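Local coordinates for protein putative D-arabinose 5-phosphate isomerase (Klebsiella pneumoniae subsp. pneumoniae, PDB 3K2V) that probably interconverts D-ribulose 5-phosphate and D-arabinose 5-phosphate, and binds a CMP-linked 3-deoxy-octulosonic acid through its pair of CBS domains, at residues L53-R58 with G62-C67; V129-G134 with G139-H144. One frame throughout, in Å; residues are numbered along the deposited sequence. Where two conformers were deposited one is given.

Interaction 1: L53-R58 with G62-C67. With CMK (cytidine 5'-monophosphate 3-deoxy-beta-D-gulo-oct-2-ulo-pyranosonic acid), chain G.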
loop_
_atom_site.group_PDB
_atom_site.type_symbol
_atom_site.label_atom_id
_atom_site.label_comp_id
_atom_site.label_asym_id
_atom_site.label_seq_id
_atom_site.Cartn_x
_atom_site.Cartn_y
_atom_site.Cartn_z
ATOM N N LEU A 53 -3.717 2.830 -14.157
ATOM C CA LEU A 53 -3.066 3.706 -13.181
ATOM C C LEU A 53 -3.885 4.955 -12.868
ATOM O O LEU A 53 -3.958 5.365 -11.713
ATOM C CB LEU A 53 -1.663 4.100 -13.645
ATOM C CG LEU A 53 -0.699 2.944 -13.815
ATOM C CD1 LEU A 53 0.701 3.506 -14.219
ATOM C CD2 LEU A 53 -0.565 2.060 -12.550
ATOM N N LEU A 54 -4.522 5.536 -13.877
ATOM C CA LEU A 54 -5.369 6.688 -13.668
ATOM C C LEU A 54 -6.543 6.322 -12.740
ATOM O O LEU A 54 -6.912 7.100 -11.834
ATOM C CB LEU A 54 -5.857 7.243 -15.011
ATOM C CG LEU A 54 -6.771 8.468 -14.908
ATOM C CD1 LEU A 54 -6.023 9.626 -14.234
ATOM C CD2 LEU A 54 -7.334 8.861 -16.289
ATOM N N GLU A 55 -7.109 5.137 -12.939
ATOM C CA GLU A 55 -8.251 4.695 -12.141
ATOM C C GLU A 55 -7.813 4.480 -10.701
ATOM O O GLU A 55 -8.529 4.903 -9.778
ATOM C CB GLU A 55 -8.874 3.428 -12.726
ATOM C CG GLU A 55 -10.088 2.845 -11.947
ATOM C CD GLU A 55 -11.396 3.637 -12.097
ATOM O OE1 GLU A 55 -11.402 4.673 -12.801
ATOM O OE2 GLU A 55 -12.434 3.212 -11.501
ATOM N N ILE A 56 -6.629 3.878 -10.512
ATOM C CA ILE A 56 -6.053 3.699 -9.185
ATOM C C ILE A 56 -5.898 5.053 -8.499
ATOM O O ILE A 56 -6.308 5.214 -7.334
ATOM C CB ILE A 56 -4.677 2.960 -9.202
ATOM C CG1 ILE A 56 -4.841 1.509 -9.632
ATOM C CG2 ILE A 56 -3.995 3.052 -7.799
ATOM C CD1 ILE A 56 -3.474 0.732 -9.816
ATOM N N THR A 57 -5.326 6.029 -9.208
ATOM C CA THR A 57 -5.115 7.343 -8.628
ATOM C C THR A 57 -6.437 8.004 -8.240
ATOM O O THR A 57 -6.576 8.517 -7.133
ATOM C CB THR A 57 -4.348 8.258 -9.590
ATOM O OG1 THR A 57 -3.104 7.627 -9.925
ATOM C CG2 THR A 57 -4.091 9.599 -8.943
ATOM N N ARG A 58 -7.409 7.958 -9.140
ATOM C CA ARG A 58 -8.659 8.629 -8.882
ATOM C C ARG A 58 -9.462 8.041 -7.743
ATOM O O ARG A 58 -10.077 8.789 -7.006
ATOM C CB ARG A 58 -9.489 8.734 -10.145
ATOM C CG ARG A 58 -8.922 9.812 -10.988
ATOM C CD ARG A 58 -9.358 9.724 -12.387
ATOM N NE ARG A 58 -8.909 10.915 -13.087
ATOM C CZ ARG A 58 -9.240 11.200 -14.335
ATOM N NH1 ARG A 58 -10.047 10.364 -14.994
ATOM N NH2 ARG A 58 -8.783 12.316 -14.906
ATOM N N GLY A 62 -5.238 2.486 -3.920
ATOM C CA GLY A 62 -3.991 1.792 -4.215
ATOM C C GLY A 62 -4.122 0.568 -5.118
ATOM O O GLY A 62 -3.158 -0.178 -5.309
HETATM N N MSE A 63 -5.295 0.377 -5.694
HETATM C CA MSE A 63 -5.554 -0.771 -6.531
HETATM C C MSE A 63 -6.747 -0.535 -7.421
HETATM O O MSE A 63 -7.523 0.397 -7.204
HETATM C CB MSE A 63 -5.814 -2.037 -5.681
HETATM C CG MSE A 63 -6.969 -1.918 -4.692
HETATM SE SE MSE A 63 -8.155 -3.487 -4.772
HETATM C CE MSE A 63 -8.894 -3.163 -6.511
ATOM N N THR A 64 -6.870 -1.374 -8.434
ATOM C CA THR A 64 -8.037 -1.448 -9.265
ATOM C C THR A 64 -8.374 -2.895 -9.573
ATOM O O THR A 64 -7.490 -3.741 -9.685
ATOM C CB THR A 64 -7.874 -0.645 -10.587
ATOM O OG1 THR A 64 -9.123 -0.610 -11.298
ATOM C CG2 THR A 64 -6.747 -1.223 -11.495
ATOM N N ALA A 65 -9.667 -3.164 -9.700
ATOM C CA ALA A 65 -10.148 -4.384 -10.296
ATOM C C ALA A 65 -10.155 -4.271 -11.822
ATOM O O ALA A 65 -10.196 -3.174 -12.404
ATOM C CB ALA A 65 -11.606 -4.696 -9.786
ATOM N N ILE A 66 -10.121 -5.426 -12.456
ATOM C CA ILE A 66 -10.356 -5.556 -13.875
ATOM C C ILE A 66 -11.582 -6.462 -13.978
ATOM O O ILE A 66 -11.567 -7.594 -13.475
ATOM C CB ILE A 66 -9.173 -6.199 -14.624
ATOM C CG1 ILE A 66 -7.907 -5.318 -14.548
ATOM C CG2 ILE A 66 -9.553 -6.406 -16.111
ATOM C CD1 ILE A 66 -7.086 -5.421 -13.251
ATOM N N CYS A 67 -12.646 -5.935 -14.571
ATOM C CA CYS A 67 -13.958 -6.595 -14.624
ATOM C C CYS A 67 -14.451 -6.720 -16.046
ATOM O O CYS A 67 -14.119 -5.909 -16.904
ATOM C CB CYS A 67 -14.993 -5.780 -13.834
ATOM S SG CYS A 67 -14.678 -5.740 -12.071
HETATM N N1C CMK G . 4.900 9.217 2.696
HETATM C C2C CMK G . 5.657 9.981 3.646
HETATM N N3C CMK G . 6.100 9.358 4.804
HETATM C C4C CMK G . 5.816 8.010 5.060
HETATM C C5C CMK G . 5.078 7.267 4.151
HETATM C C6C CMK G . 4.616 7.875 2.975
HETATM O O2C CMK G . 5.936 11.163 3.448
HETATM N N4C CMK G . 6.273 7.466 6.188
HETATM C "C1'" CMK G . 4.410 9.874 1.437
HETATM C "C2'" CMK G . 4.705 9.077 0.144
HETATM O "O2'" CMK G . 6.037 9.334 -0.362
HETATM C "C3'" CMK G . 3.621 9.591 -0.803
HETATM C "C4'" CMK G . 2.468 10.056 0.127
HETATM O "O4'" CMK G . 2.968 10.036 1.495
HETATM O "O3'" CMK G . 4.147 10.694 -1.554
HETATM C "C5'" CMK G . 1.353 8.964 0.214
HETATM O "O5'" CMK G . 1.945 7.640 0.554
HETATM P PA CMK G . 1.399 6.339 -0.259
HETATM O O1A CMK G . 2.027 6.579 -1.662
HETATM O O2A CMK G . 1.819 5.078 0.386
HETATM O O6 CMK G . -2.510 5.990 -0.361
HETATM C C2 CMK G . -1.260 5.980 -1.133
HETATM O O2 CMK G . -0.230 6.562 -0.268
HETATM C C3 CMK G . -0.897 4.541 -1.490
HETATM C C4 CMK G . -2.070 3.836 -2.164
HETATM O O4 CMK G . -1.678 2.478 -2.421
HETATM C C5 CMK G . -3.325 3.896 -1.298
HETATM C C6 CMK G . -3.640 5.382 -1.055
HETATM C C7 CMK G . -4.956 5.816 -0.359
HETATM C C1 CMK G . -1.318 6.794 -2.452
HETATM O O1X CMK G . -0.250 7.346 -2.785
HETATM O O1Y CMK G . -2.371 6.805 -3.142
HETATM O O5 CMK G . -3.078 3.244 -0.056
HETATM C C8 CMK G . -5.084 5.394 1.097
HETATM O O8 CMK G . -5.850 6.396 1.808
HETATM O O7 CMK G . -5.057 7.249 -0.387
HETATM O O HOH W 1 -7.890 3.117 -6.320
HETATM O O HOH W 2 -4.785 5.096 -5.049
#
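Ile-56 rests on the first residues of strand 63-67, joining helix to strand within a beta-alpha-beta unit (strand 42-43, helix 49-59, strand 63-67) of the first CBS domain. Its two branches divide the task. CG1 settles on the backbone 3.6 Å from Met-63 C, while CG2 lies over the preceding peptide, 3.7 Å from Gly-62 C; a chi1 of -68° lets both branches reach the strand at once. Thr-64 crosses the isoleucine at about a right angle, its CG2 methyl 3.8 Å from Ile-56 CG1. With OG1 anti to the backbone N (chi1 -173°), the threonine hydroxyl turns along the strand and donates to Ala-65 O at 3.0 Å, while its methyl packs against the helix. Glu-55 offers only its aliphatic portion here, CG lying 3.6 Å from Thr-64 OG1, as its carboxylate OE2 is engaged by Lys-59 NZ and His-42 N. Water links the backbones: Ile-56 O accepts from two molecules, one donating also to Met-63 O and the other accepting from Gly-62 N. Gly-62 then leads from this seam into the ligand pocket, its CA 3.0 Å from O4 of the bound CMK.

Interaction 2: V129-G134 with G139-H144. With CMK (cytidine 5'-monophosphate 3-deoxy-beta-D-gulo-oct-2-ulo-pyranosonic acid), chain G.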
loop_
_atom_site.group_PDB
_atom_site.type_symbol
_atom_site.label_atom_id
_atom_site.label_comp_id
_atom_site.label_asym_id
_atom_site.label_seq_id
_atom_site.Cartn_x
_atom_site.Cartn_y
_atom_site.Cartn_z
ATOM N N VAL A 129 -9.367 -5.477 0.018
ATOM C CA VAL A 129 -9.990 -6.753 -0.316
ATOM C C VAL A 129 -11.272 -6.504 -1.131
ATOM O O VAL A 129 -11.995 -5.516 -0.910
ATOM C CB VAL A 129 -10.242 -7.595 0.972
ATOM C CG1 VAL A 129 -11.217 -6.885 1.899
ATOM C CG2 VAL A 129 -10.770 -8.996 0.666
ATOM N N LEU A 130 -11.512 -7.373 -2.109
ATOM C CA LEU A 130 -12.706 -7.255 -2.936
ATOM C C LEU A 130 -13.872 -7.838 -2.151
ATOM O O LEU A 130 -13.701 -8.810 -1.397
ATOM C CB LEU A 130 -12.542 -8.033 -4.239
ATOM C CG LEU A 130 -11.313 -7.661 -5.082
ATOM C CD1 LEU A 130 -11.231 -8.632 -6.247
ATOM C CD2 LEU A 130 -11.420 -6.215 -5.546
ATOM N N VAL A 131 -15.045 -7.250 -2.315
ATOM C CA VAL A 131 -16.266 -7.804 -1.708
ATOM C C VAL A 131 -17.101 -8.304 -2.868
ATOM O O VAL A 131 -17.388 -7.544 -3.800
ATOM C CB VAL A 131 -17.017 -6.798 -0.851
ATOM C CG1 VAL A 131 -18.230 -7.485 -0.182
ATOM C CG2 VAL A 131 -16.088 -6.193 0.230
ATOM N N ALA A 132 -17.434 -9.582 -2.842
ATOM C CA ALA A 132 -18.044 -10.232 -3.988
ATOM C C ALA A 132 -19.099 -11.236 -3.605
ATOM O O ALA A 132 -19.057 -11.831 -2.519
ATOM C CB ALA A 132 -16.972 -10.955 -4.841
ATOM N N ASP A 133 -20.014 -11.439 -4.545
ATOM C CA ASP A 133 -20.915 -12.588 -4.562
ATOM C C ASP A 133 -20.463 -13.512 -5.706
ATOM O O ASP A 133 -20.800 -13.289 -6.872
ATOM C CB ASP A 133 -22.356 -12.139 -4.793
ATOM C CG ASP A 133 -23.294 -13.318 -5.086
ATOM O OD1 ASP A 133 -23.026 -14.434 -4.568
ATOM O OD2 ASP A 133 -24.257 -13.155 -5.875
ATOM N N GLY A 134 -19.685 -14.539 -5.381
ATOM C CA GLY A 134 -19.109 -15.405 -6.427
ATOM C C GLY A 134 -18.040 -14.609 -7.153
ATOM O O GLY A 134 -17.100 -14.143 -6.512
ATOM N N GLY A 139 -18.154 -4.430 -4.181
ATOM C CA GLY A 139 -17.505 -3.345 -3.489
ATOM C C GLY A 139 -16.071 -3.691 -3.134
ATOM O O GLY A 139 -15.579 -4.758 -3.481
ATOM N N VAL A 140 -15.414 -2.759 -2.446
ATOM C CA VAL A 140 -14.027 -2.921 -2.025
ATOM C C VAL A 140 -13.889 -2.297 -0.650
ATOM O O VAL A 140 -14.513 -1.271 -0.363
ATOM C CB VAL A 140 -13.059 -2.253 -3.015
ATOM C CG1 VAL A 140 -11.631 -2.393 -2.557
ATOM C CG2 VAL A 140 -13.205 -2.852 -4.415
ATOM N N VAL A 141 -13.101 -2.943 0.199
ATOM C CA VAL A 141 -12.790 -2.430 1.524
ATOM C C VAL A 141 -11.284 -2.303 1.647
ATOM O O VAL A 141 -10.568 -3.240 1.323
ATOM C CB VAL A 141 -13.241 -3.373 2.655
ATOM C CG1 VAL A 141 -13.018 -2.688 4.018
ATOM C CG2 VAL A 141 -14.677 -3.781 2.485
ATOM N N HIS A 142 -10.826 -1.158 2.150
ATOM C CA HIS A 142 -9.409 -0.908 2.403
ATOM C C HIS A 142 -9.181 -0.978 3.902
ATOM O O HIS A 142 -10.080 -0.672 4.707
ATOM C CB HIS A 142 -9.035 0.488 1.901
ATOM C CG HIS A 142 -7.554 0.709 1.763
ATOM N ND1 HIS A 142 -6.745 1.028 2.834
ATOM C CD2 HIS A 142 -6.743 0.667 0.682
ATOM C CE1 HIS A 142 -5.495 1.162 2.422
ATOM N NE2 HIS A 142 -5.462 0.949 1.117
HETATM N N MSE A 143 -7.968 -1.368 4.283
HETATM C CA MSE A 143 -7.590 -1.373 5.697
HETATM C C MSE A 143 -7.923 -0.032 6.359
HETATM O O MSE A 143 -8.404 -0.034 7.493
HETATM C CB MSE A 143 -6.107 -1.751 5.880
HETATM C CG MSE A 143 -5.734 -2.226 7.301
HETATM SE SE MSE A 143 -3.953 -3.101 7.319
HETATM C CE MSE A 143 -4.457 -4.832 6.575
ATOM N N HIS A 144 -7.722 1.090 5.662
ATOM C CA HIS A 144 -8.072 2.420 6.203
ATOM C C HIS A 144 -9.544 2.542 6.604
ATOM O O HIS A 144 -9.861 3.195 7.593
ATOM C CB HIS A 144 -7.772 3.541 5.198
ATOM C CG HIS A 144 -6.318 3.860 5.063
ATOM N ND1 HIS A 144 -5.490 4.034 6.147
ATOM C CD2 HIS A 144 -5.550 4.056 3.969
ATOM C CE1 HIS A 144 -4.270 4.314 5.727
ATOM N NE2 HIS A 144 -4.280 4.340 4.410
HETATM N N1C CMK G . 4.900 9.217 2.696
HETATM C C2C CMK G . 5.657 9.981 3.646
HETATM N N3C CMK G . 6.100 9.358 4.804
HETATM C C4C CMK G . 5.816 8.010 5.060
HETATM C C5C CMK G . 5.078 7.267 4.151
HETATM C C6C CMK G . 4.616 7.875 2.975
HETATM O O2C CMK G . 5.936 11.163 3.448
HETATM N N4C CMK G . 6.273 7.466 6.188
HETATM C "C1'" CMK G . 4.410 9.874 1.437
HETATM C "C2'" CMK G . 4.705 9.077 0.144
HETATM O "O2'" CMK G . 6.037 9.334 -0.362
HETATM C "C3'" CMK G . 3.621 9.591 -0.803
HETATM C "C4'" CMK G . 2.468 10.056 0.127
HETATM O "O4'" CMK G . 2.968 10.036 1.495
HETATM O "O3'" CMK G . 4.147 10.694 -1.554
HETATM C "C5'" CMK G . 1.353 8.964 0.214
HETATM O "O5'" CMK G . 1.945 7.640 0.554
HETATM P PA CMK G . 1.399 6.339 -0.259
HETATM O O1A CMK G . 2.027 6.579 -1.662
HETATM O O2A CMK G . 1.819 5.078 0.386
HETATM O O6 CMK G . -2.510 5.990 -0.361
HETATM C C2 CMK G . -1.260 5.980 -1.133
HETATM O O2 CMK G . -0.230 6.562 -0.268
HETATM C C3 CMK G . -0.897 4.541 -1.490
HETATM C C4 CMK G . -2.070 3.836 -2.164
HETATM O O4 CMK G . -1.678 2.478 -2.421
HETATM C C5 CMK G . -3.325 3.896 -1.298
HETATM C C6 CMK G . -3.640 5.382 -1.055
HETATM C C7 CMK G . -4.956 5.816 -0.359
HETATM C C1 CMK G . -1.318 6.794 -2.452
HETATM O O1X CMK G . -0.250 7.346 -2.785
HETATM O O1Y CMK G . -2.371 6.805 -3.142
HETATM O O5 CMK G . -3.078 3.244 -0.056
HETATM C C8 CMK G . -5.084 5.394 1.097
HETATM O O8 CMK G . -5.850 6.396 1.808
HETATM O O7 CMK G . -5.057 7.249 -0.387
#
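Gly-139 O receives the N-H of Val-131 from well above its carbonyl plane, 42° out of it, yet at only 2.8 Å. The return bond of this pair is the longer and more bent one, Gly-139 N to Val-131 O at 3.2 Å with an N-H...O angle of 142°. At the next hydrogen-bonded pair, two residues away on each strand, Val-129 and Val-141 exchange much straighter bonds, each donor nearly on the line of the carbonyl it meets; Val-129 N lies 2.9 Å from Val-141 O. The two hydrogen-bonded pairs bracket the non-hydrogen-bonded pair Leu-130 and Val-140, as in a regular antiparallel beta hairpin, here formed by strands 128-133 and 136-142 of the second CBS domain. Side chains alternate accordingly. On one face, in the conformer given, Val-131 and Val-141 each hold CG2 anti to the carbonyl carbon, and these methyls meet at 3.6 Å, with Met-34 touching both residues. On the other, Leu-130 CD2 lies 4.0 Å from CG2 of the given Val-140 conformer, side by side, and the leucine continues onto Ile-73 and Ile-76. His-142 takes the N-cap position of the short helix 143-146: its ND1 accepts in the ring plane from His-144 N at 3.0 Å. That bond helps hold the ring's rotation, with NE2 3.5 Å from CMK O5, and His-144 follows with CD2 3.2 Å from CMK O8.

How the interactions relate
Interaction 1 closes before interaction 2 opens along the chain, and the two lie in successive CBS domains with centres about 14 Å apart. They occupy different sheets: strand 63-67 lies in the sheet with 42-43, 73-78 and 102-103, the hairpin of 128-133 and 136-142 in that with 107-108. In the conformers given, selenomethionine Met-63 packs on the hairpin, its CE 4.1 Å from Leu-130 CD2 and its SE 4.3 Å from Val-140 CG1, so the sheets meet at this point. Both contacts reach the same CMK, whose pocket is completed by Asn-60 and Asp-79 and by Thr-78, Asp-81, Arg-83 and Arg-84 of the second subunit. The nucleotide sugar is thus bound where two domains and two subunits converge.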